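Local coordinates for protein pyridoxal 5'-phosphate synthase subunit PdxT (Thermus thermophilus, PDB 2YWD) that probably hydrolyses glutamine to glutamate and ammonia, passing the ammonia to the partner subunit PdxS for the synthesis of pyridoxal 5'-phosphate, at residues V5-L10 with I44-E49; F78-G83 with F171-T176. One frame throughout, in Å; residues are numbered along the deposited sequence.

Interaction 1. Residues V5-L10 with I44-E49; sequences VGVLAL and IVPGGE
Ile44 O is gripped from the neighbouring strand by Leu8 N at 2.8 Å. The same oxygen also receives a CA-H...O contact, from Val7 CA at 3.3 Å. The N of the same residue, Ile44, donates to Gly6 O at 2.9 Å. Ile44 thus reaches with its N and its O to the residues before and after Val7, as a parallel bridge requires.

The side chains of Val7 and Ile44 lie on one face of the sheet. Val7 CG2 comes near Ile44 CB at 4.3 Å. Val7 CG1 stands anti to the backbone N (chi1 -178°) and faces Pro46 CD at 4.2 Å. On the other face, Leu8 and Val45 lie side by side and point the same way, with Leu8 CD2 4.1 Å from Val45 CG1. Pro46 ends the pairing. It has no N-H to give, and its ring comes up to the Leu8 carbonyl instead, with Pro46 CD 3.3 Å from Leu8 O. Beyond it the chain runs through Gly47 to Gly48 and Glu49, both predicted to bind L-glutamine.

Strand 5-8 is flanked by strands 42-45 and 29-31 in the central sheet. On the edge toward 29-31, the backbone of Val7 bonds to Lys29 and Val31. Helices 14-22 and 180-189 cover the face of Val7 and Ile44, through Phe14, His17 and Phe185. Helix 50-59 meets Leu8 on the other face through Ile53.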
loop_
_atom_site.group_PDB
_atom_site.type_symbol
_atom_site.label_atom_id
_atom_site.label_comp_id
_atom_site.label_asym_id
_atom_site.label_seq_id
_atom_site.Cartn_x
_atom_site.Cartn_y
_atom_site.Cartn_z
ATOM N N VAL A 5 -9.039 -7.317 9.772
ATOM C CA VAL A 5 -8.070 -6.397 9.173
ATOM C C VAL A 5 -6.656 -6.708 9.653
ATOM O O VAL A 5 -6.398 -6.791 10.854
ATOM C CB VAL A 5 -8.385 -4.927 9.523
ATOM C CG1 VAL A 5 -7.408 -4.003 8.808
ATOM C CG2 VAL A 5 -9.820 -4.585 9.132
ATOM N N GLY A 6 -5.737 -6.877 8.710
ATOM C CA GLY A 6 -4.371 -7.170 9.090
ATOM C C GLY A 6 -3.370 -6.219 8.467
ATOM O O GLY A 6 -3.686 -5.486 7.527
ATOM N N VAL A 7 -2.162 -6.221 9.018
ATOM C CA VAL A 7 -1.065 -5.401 8.510
ATOM C C VAL A 7 0.111 -6.362 8.395
ATOM O O VAL A 7 0.444 -7.042 9.363
ATOM C CB VAL A 7 -0.692 -4.264 9.487
ATOM C CG1 VAL A 7 0.422 -3.408 8.886
ATOM C CG2 VAL A 7 -1.915 -3.401 9.781
ATOM N N LEU A 8 0.715 -6.447 7.212
ATOM C CA LEU A 8 1.852 -7.346 7.012
ATOM C C LEU A 8 2.953 -6.885 7.954
ATOM O O LEU A 8 3.358 -5.722 7.918
ATOM C CB LEU A 8 2.330 -7.289 5.561
ATOM C CG LEU A 8 3.332 -8.365 5.136
ATOM C CD1 LEU A 8 2.716 -9.753 5.305
ATOM C CD2 LEU A 8 3.721 -8.137 3.687
ATOM N N ALA A 9 3.429 -7.792 8.803
ATOM C CA ALA A 9 4.453 -7.443 9.786
ATOM C C ALA A 9 5.738 -8.258 9.677
ATOM O O ALA A 9 6.261 -8.740 10.681
ATOM C CB ALA A 9 3.876 -7.577 11.191
ATOM N N LEU A 10 6.249 -8.403 8.462
ATOM C CA LEU A 10 7.479 -9.145 8.246
ATOM C C LEU A 10 8.688 -8.244 8.476
ATOM O O LEU A 10 9.743 -8.699 8.925
ATOM C CB LEU A 10 7.510 -9.697 6.821
ATOM C CG LEU A 10 6.407 -10.703 6.483
ATOM C CD1 LEU A 10 6.532 -11.122 5.030
ATOM C CD2 LEU A 10 6.511 -11.912 7.404
ATOM N N ILE A 44 -3.036 -4.586 4.883
ATOM C CA ILE A 44 -2.238 -3.408 4.578
ATOM C C ILE A 44 -0.774 -3.819 4.533
ATOM O O ILE A 44 -0.297 -4.511 5.429
ATOM C CB ILE A 44 -2.384 -2.317 5.657
ATOM C CG1 ILE A 44 -3.824 -1.796 5.683
ATOM C CG2 ILE A 44 -1.397 -1.178 5.382
ATOM C CD1 ILE A 44 -4.075 -0.751 6.756
ATOM N N VAL A 45 -0.078 -3.418 3.476
ATOM C CA VAL A 45 1.344 -3.702 3.334
ATOM C C VAL A 45 1.953 -2.330 3.612
ATOM O O VAL A 45 1.804 -1.399 2.818
ATOM C CB VAL A 45 1.675 -4.197 1.911
ATOM C CG1 VAL A 45 3.155 -4.538 1.807
ATOM C CG2 VAL A 45 0.833 -5.431 1.592
ATOM N N PRO A 46 2.647 -2.191 4.754
ATOM C CA PRO A 46 3.288 -0.961 5.232
ATOM C C PRO A 46 4.500 -0.412 4.507
ATOM O O PRO A 46 5.033 -1.020 3.584
ATOM C CB PRO A 46 3.634 -1.313 6.668
ATOM C CG PRO A 46 4.124 -2.719 6.511
ATOM C CD PRO A 46 3.069 -3.339 5.587
ATOM N N GLY A 47 4.921 0.764 4.956
ATOM C CA GLY A 47 6.109 1.377 4.401
ATOM C C GLY A 47 7.245 0.584 5.015
ATOM O O GLY A 47 7.048 -0.123 6.011
ATOM N N GLY A 48 8.431 0.685 4.431
ATOM C CA GLY A 48 9.561 -0.056 4.955
ATOM C C GLY A 48 10.594 -0.296 3.874
ATOM O O GLY A 48 10.770 0.532 2.985
ATOM N N GLU A 49 11.263 -1.439 3.951
ATOM C CA GLU A 49 12.301 -1.800 2.992
ATOM C C GLU A 49 11.685 -2.785 1.995
ATOM O O GLU A 49 11.580 -3.979 2.272
ATOM C CB GLU A 49 13.476 -2.429 3.748
ATOM C CG GLU A 49 14.800 -2.312 3.028
ATOM C CD GLU A 49 14.790 -3.066 1.726
ATOM O OE1 GLU A 49 15.061 -4.282 1.751
ATOM O OE2 GLU A 49 14.493 -2.444 0.686
#

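Interaction 2. Residues F78-G83 with F171-T176; sequences FGTCAG and FHPELT
Cys81 overlaps the imidazole of His172 with its CB and SG. Its CB is 3.4 Å from His172 CE1, and its SG is 3.7 Å from His172 NE2. The sulfur comes in obliquely, 65° off the ring normal. SG stands anti to the backbone N (chi1 -180°), which carries it out along the CE1-NE2 side of the ring.

At ND1 the ring is held by Glu174. His172 ND1 donates to Glu174 OE2 at 2.7 Å, on the syn side of the carboxylate and close to the imidazole plane. This bond probably fixes the rotation of the ring. The bend of the Glu174 chain at chi2 brings the acid to the edge of the imidazole, at ND1.

Deeper in, Pro173 supplies the apolar packing. Thr80 CG2 is 3.9 Å from Pro173 CD, and Phe78 CZ is 3.9 Å from Pro173 CG. Thr80 CG2 also lies over one face of the Phe78 ring, toward its rim. Thr80 OG1 is hydrogen-bonded to His17 of helix 14-22.

Cys81 has positive phi (61°) between strand 76-80 and helix 82-87, with Gly79 and Gly83 on either side in sequence. This fits the nucleophile elbow of class I glutamine amidotransferases. Cys81, His172 and Glu174 are the predicted nucleophile and charge relay of their Cys-His-Glu catalytic triad.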
loop_
_atom_site.group_PDB
_atom_site.type_symbol
_atom_site.label_atom_id
_atom_site.label_comp_id
_atom_site.label_asym_id
_atom_site.label_seq_id
_atom_site.Cartn_x
_atom_site.Cartn_y
_atom_site.Cartn_z
ATOM N N PHE A 78 -3.989 -2.653 0.561
ATOM C CA PHE A 78 -3.638 -1.240 0.615
ATOM C C PHE A 78 -2.134 -1.217 0.870
ATOM O O PHE A 78 -1.674 -1.615 1.939
ATOM C CB PHE A 78 -4.379 -0.532 1.762
ATOM C CG PHE A 78 -4.119 0.963 1.840
ATOM C CD1 PHE A 78 -3.521 1.647 0.784
ATOM C CD2 PHE A 78 -4.506 1.688 2.970
ATOM C CE1 PHE A 78 -3.312 3.028 0.850
ATOM C CE2 PHE A 78 -4.304 3.067 3.045
ATOM C CZ PHE A 78 -3.706 3.740 1.985
ATOM N N GLY A 79 -1.374 -0.781 -0.130
ATOM C CA GLY A 79 0.067 -0.713 0.015
ATOM C C GLY A 79 0.518 0.731 0.091
ATOM O O GLY A 79 0.104 1.555 -0.720
ATOM N N THR A 80 1.362 1.037 1.068
ATOM C CA THR A 80 1.871 2.388 1.254
ATOM C C THR A 80 3.391 2.377 1.159
ATOM O O THR A 80 4.051 1.649 1.895
ATOM C CB THR A 80 1.468 2.952 2.639
ATOM O OG1 THR A 80 2.010 2.121 3.681
ATOM C CG2 THR A 80 -0.040 2.979 2.772
ATOM N N CYS A 81 3.936 3.186 0.253
ATOM C CA CYS A 81 5.386 3.270 0.077
ATOM C C CYS A 81 5.904 1.890 -0.337
ATOM O O CYS A 81 5.654 1.448 -1.457
ATOM C CB CYS A 81 6.035 3.743 1.388
ATOM S SG CYS A 81 7.855 3.919 1.376
ATOM N N ALA A 82 6.610 1.208 0.559
ATOM C CA ALA A 82 7.127 -0.129 0.263
ATOM C C ALA A 82 5.985 -1.028 -0.206
ATOM O O ALA A 82 6.156 -1.857 -1.097
ATOM C CB ALA A 82 7.772 -0.725 1.508
ATOM N N GLY A 83 4.820 -0.861 0.417
ATOM C CA GLY A 83 3.660 -1.653 0.046
ATOM C C GLY A 83 3.196 -1.386 -1.376
ATOM O O GLY A 83 2.720 -2.301 -2.054
ATOM N N PHE A 171 2.700 7.944 -0.556
ATOM C CA PHE A 171 2.826 8.681 0.702
ATOM C C PHE A 171 2.350 7.847 1.897
ATOM O O PHE A 171 1.778 6.771 1.726
ATOM C CB PHE A 171 2.047 9.999 0.632
ATOM C CG PHE A 171 0.586 9.832 0.327
ATOM C CD1 PHE A 171 -0.340 9.685 1.353
ATOM C CD2 PHE A 171 0.134 9.829 -0.992
ATOM C CE1 PHE A 171 -1.696 9.537 1.075
ATOM C CE2 PHE A 171 -1.221 9.685 -1.285
ATOM C CZ PHE A 171 -2.138 9.538 -0.248
ATOM N N HIS A 172 2.583 8.360 3.104
ATOM C CA HIS A 172 2.243 7.655 4.338
ATOM C C HIS A 172 1.044 8.211 5.102
ATOM O O HIS A 172 1.197 9.082 5.962
ATOM C CB HIS A 172 3.451 7.672 5.277
ATOM C CG HIS A 172 4.664 6.992 4.725
ATOM N ND1 HIS A 172 4.926 5.656 4.934
ATOM C CD2 HIS A 172 5.690 7.466 3.980
ATOM C CE1 HIS A 172 6.066 5.337 4.344
ATOM N NE2 HIS A 172 6.550 6.418 3.758
ATOM N N PRO A 173 -0.163 7.707 4.816
ATOM C CA PRO A 173 -1.326 8.224 5.543
ATOM C C PRO A 173 -1.240 7.891 7.031
ATOM O O PRO A 173 -1.806 8.598 7.868
ATOM C CB PRO A 173 -2.499 7.524 4.862
ATOM C CG PRO A 173 -1.900 6.214 4.432
ATOM C CD PRO A 173 -0.556 6.644 3.875
ATOM N N GLU A 174 -0.520 6.818 7.353
ATOM C CA GLU A 174 -0.366 6.384 8.740
ATOM C C GLU A 174 0.568 7.302 9.522
ATOM O O GLU A 174 0.712 7.158 10.739
ATOM C CB GLU A 174 0.159 4.941 8.807
ATOM C CG GLU A 174 1.659 4.790 8.544
ATOM C CD GLU A 174 2.039 4.868 7.076
ATOM O OE1 GLU A 174 1.178 5.220 6.238
ATOM O OE2 GLU A 174 3.214 4.573 6.759
ATOM N N LEU A 175 1.212 8.238 8.833
ATOM C CA LEU A 175 2.106 9.169 9.511
ATOM C C LEU A 175 1.387 10.466 9.851
ATOM O O LEU A 175 2.014 11.488 10.148
ATOM C CB LEU A 175 3.357 9.442 8.670
ATOM C CG LEU A 175 4.320 8.249 8.628
ATOM C CD1 LEU A 175 5.599 8.637 7.902
ATOM C CD2 LEU A 175 4.639 7.798 10.056
ATOM N N THR A 176 0.060 10.406 9.801
ATOM C CA THR A 176 -0.798 11.531 10.149
ATOM C C THR A 176 -1.802 10.923 11.121
ATOM O O THR A 176 -1.847 9.703 11.282
ATOM C CB THR A 176 -1.592 12.079 8.938
ATOM O OG1 THR A 176 -2.637 11.159 8.593
ATOM C CG2 THR A 176 -0.676 12.276 7.736
#

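Both contacts are buried, and they share one sheet. Strands 42-45 and 76-80 are neighbours in it, with probable backbone hydrogen bonds from Val45 N to Phe78 O (2.9 Å) and from Thr80 N to Val45 O (3.0 Å). Interaction 1 is strand pairing, with backbone bonds and aliphatic packing. Interaction 2 joins a strand end to a loop. It relies on side chains; its His-Glu hydrogen bond lies within 171-176, and Thr80 turns to His17. The turn after Pro46 touches the elbow, where Gly48 N packs against Ala82 CB at 3.3 Å. Gly48, predicted to bind glutamine, thus comes near Cys81, the predicted nucleophile.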